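Local coordinates for protein deoxyribodipyrimidine photo-lyase (Oryza sativa Japonica Group, PDB 3UMV) that uses light to split cyclobutane pyrimidine dimers in UV-damaged DNA back into single pyrimidines, with one bound FAD as cofactor, at residues S381-E384 with M385-G389. Sequence-based numbering, arbitrary orientation.
Sequences SQLE and MVHHG. With URE (urea), chain J.
Gln382 carries its amide over to Met385 and Val386, one turn further along helix 376-388. Its CG lies anti to the backbone N (chi1 173°) and the chain bends at chi2, which swings the amide toward these two residues. The Met385 chain runs extended to SD and then bends at chi3 (55°). This brings its methyl CE to 3.2 Å from Gln382 OE1, and the two side chains cross at an angle. Gln382 NE2 lies 3.4 Å from CG2 of Val386. The amide is also held at both ends: OE1 accepts from Trp399 NE1 and NE2 is hydrogen-bonded to Glu369 O.

Leu383 and His387 lie side by side and point the same way. Leu383 CD2 meets the imidazole at its edge, in the ring plane, 3.9 Å from His387 NE2. Val386 CG1 sits over the centre of one ring face, and His387 ND1 is hydrogen-bonded to Ser486 OG of helix 472-489.

The Glu384 chain is extended, which carries its carboxylate out to the urea. Its OE1 stands 3.0 Å from the urea oxygen, while OE2 is held by Tyr475 and the backbone N of His392. Glu384 O accepts from His388 N at 2.8 Å. Gly389 N is divided between Glu384 O and Met385 O, both weakly, consistent with the wider pi-type turn at 385-388. Gly389 leaves the helix with positive phi.

Trp399 is a predicted electron-transfer tryptophan. Gln382 OE1 gives its indole N-H a fixed acceptor, which probably helps set the orientation of that ring.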
ATOM      1  N   SER A 381     -19.641  -0.204   9.943  1.00 15.12           N
ATOM      2  CA  SER A 381     -18.423   0.044   9.181  1.00 15.52           C
ATOM      3  C   SER A 381     -17.194  -0.297  10.018  1.00 16.85           C
ATOM      4  O   SER A 381     -16.258  -0.924   9.530  1.00 13.70           O
ATOM      5  CB  SER A 381     -18.372   1.482   8.654  1.00 13.77           C
ATOM      6  OG  SER A 381     -18.189   2.440   9.680  1.00 16.32           O
ATOM      7  N   GLN A 382     -17.220   0.069  11.298  1.00 16.07           N
ATOM      8  CA  GLN A 382     -16.124  -0.288  12.189  1.00 15.94           C
ATOM      9  C   GLN A 382     -15.970  -1.800  12.353  1.00 15.75           C
ATOM     10  O   GLN A 382     -14.855  -2.318  12.321  1.00 16.36           O
ATOM     11  CB  GLN A 382     -16.288   0.415  13.546  1.00 14.91           C
ATOM     12  CG  GLN A 382     -15.287  -0.013  14.594  1.00 14.86           C
ATOM     13  CD  GLN A 382     -13.872   0.463  14.313  1.00 11.22           C
ATOM     14  OE1 GLN A 382     -13.654   1.415  13.561  1.00 14.42           O
ATOM     15  NE2 GLN A 382     -12.900  -0.198  14.923  1.00 14.70           N
ATOM     16  N   LEU A 383     -17.089  -2.515  12.498  1.00 15.39           N
ATOM     17  CA  LEU A 383     -17.036  -3.964  12.659  1.00 14.62           C
ATOM     18  C   LEU A 383     -16.596  -4.677  11.389  1.00 17.50           C
ATOM     19  O   LEU A 383     -15.962  -5.735  11.459  1.00 14.83           O
ATOM     20  CB  LEU A 383     -18.392  -4.508  13.113  1.00 17.54           C
ATOM     21  CG  LEU A 383     -18.767  -4.085  14.536  1.00 23.80           C
ATOM     22  CD1 LEU A 383     -20.237  -4.348  14.815  1.00 24.69           C
ATOM     23  CD2 LEU A 383     -17.880  -4.772  15.578  1.00 28.03           C
ATOM     24  N   GLU A 384     -16.934  -4.112  10.231  1.00 14.43           N
ATOM     25  CA  GLU A 384     -16.510  -4.709   8.973  1.00 15.92           C
ATOM     26  C   GLU A 384     -14.988  -4.686   8.947  1.00 20.47           C
ATOM     27  O   GLU A 384     -14.357  -5.697   8.672  1.00 18.78           O
ATOM     28  CB  GLU A 384     -17.103  -3.994   7.758  1.00 11.47           C
ATOM     29  CG  GLU A 384     -16.799  -4.718   6.429  1.00 15.02           C
ATOM     30  CD  GLU A 384     -17.349  -4.009   5.201  1.00 19.02           C
ATOM     31  OE1 GLU A 384     -17.677  -4.712   4.225  1.00 22.32           O
ATOM     32  OE2 GLU A 384     -17.445  -2.764   5.189  1.00 15.97           O
ATOM     33  N   MET A 385     -14.403  -3.539   9.273  1.00 20.59           N
ATOM     34  CA  MET A 385     -12.949  -3.429   9.350  1.00 18.55           C
ATOM     35  C   MET A 385     -12.357  -4.392  10.396  1.00 15.94           C
ATOM     36  O   MET A 385     -11.401  -5.119  10.124  1.00 14.66           O
ATOM     37  CB  MET A 385     -12.546  -1.980   9.644  1.00 17.43           C
ATOM     38  CG  MET A 385     -11.050  -1.758   9.665  1.00 18.44           C
ATOM     39  SD  MET A 385     -10.587  -0.049  10.030  1.00 21.17           S
ATOM     40  CE  MET A 385     -11.464   0.216  11.574  1.00 13.23           C
ATOM     41  N   VAL A 386     -12.937  -4.412  11.593  1.00 17.26           N
ATOM     42  CA  VAL A 386     -12.409  -5.240  12.668  1.00 16.14           C
ATOM     43  C   VAL A 386     -12.425  -6.727  12.319  1.00 18.69           C
ATOM     44  O   VAL A 386     -11.428  -7.403  12.489  1.00 18.64           O
ATOM     45  CB  VAL A 386     -13.172  -5.019  14.000  1.00 13.94           C
ATOM     46  CG1 VAL A 386     -12.786  -6.077  15.034  1.00 19.79           C
ATOM     47  CG2 VAL A 386     -12.918  -3.611  14.546  1.00 14.63           C
ATOM     48  N   HIS A 387     -13.555  -7.231  11.829  1.00 17.13           N
ATOM     49  CA  HIS A 387     -13.702  -8.680  11.638  1.00 17.46           C
ATOM     50  C   HIS A 387     -13.373  -9.190  10.234  1.00 19.69           C
ATOM     51  O   HIS A 387     -12.896 -10.315  10.073  1.00 22.50           O
ATOM     52  CB  HIS A 387     -15.096  -9.130  12.062  1.00 23.42           C
ATOM     53  CG  HIS A 387     -15.378  -8.887  13.507  1.00 25.84           C
ATOM     54  ND1 HIS A 387     -14.857  -9.679  14.507  1.00 23.68           N
ATOM     55  CD2 HIS A 387     -16.094  -7.921  14.127  1.00 23.48           C
ATOM     56  CE1 HIS A 387     -15.255  -9.221  15.680  1.00 27.51           C
ATOM     57  NE2 HIS A 387     -16.013  -8.159  15.477  1.00 26.72           N
ATOM     58  N   HIS A 388     -13.626  -8.370   9.226  1.00 21.06           N
ATOM     59  CA  HIS A 388     -13.342  -8.748   7.845  1.00 21.19           C
ATOM     60  C   HIS A 388     -11.946  -8.274   7.405  1.00 20.60           C
ATOM     61  O   HIS A 388     -11.311  -8.917   6.582  1.00 18.55           O
ATOM     62  CB  HIS A 388     -14.432  -8.189   6.920  1.00 18.58           C
ATOM     63  CG  HIS A 388     -14.335  -8.637   5.494  1.00 17.85           C
ATOM     64  ND1 HIS A 388     -14.126  -7.756   4.454  1.00 24.00           N
ATOM     65  CD2 HIS A 388     -14.460  -9.861   4.929  1.00 17.87           C
ATOM     66  CE1 HIS A 388     -14.105  -8.422   3.314  1.00 23.00           C
ATOM     67  NE2 HIS A 388     -14.308  -9.700   3.575  1.00 21.76           N
ATOM     68  N   GLY A 389     -11.477  -7.150   7.945  1.00 19.39           N
ATOM     69  CA  GLY A 389     -10.168  -6.630   7.578  1.00 14.86           C
ATOM     70  C   GLY A 389     -10.126  -5.753   6.332  1.00 15.92           C
ATOM     71  O   GLY A 389      -9.054  -5.361   5.860  1.00 16.36           O
TER
HETATM   72  C   URE J 901     -15.501  -4.909   0.948  1.00 27.67           C
HETATM   73  O   URE J 901     -15.554  -4.559   2.127  1.00 24.40           O
HETATM   74  N1  URE J 901     -16.602  -5.053   0.242  1.00 23.56           N
HETATM   75  N2  URE J 901     -14.358  -5.297   0.440  1.00 21.81           N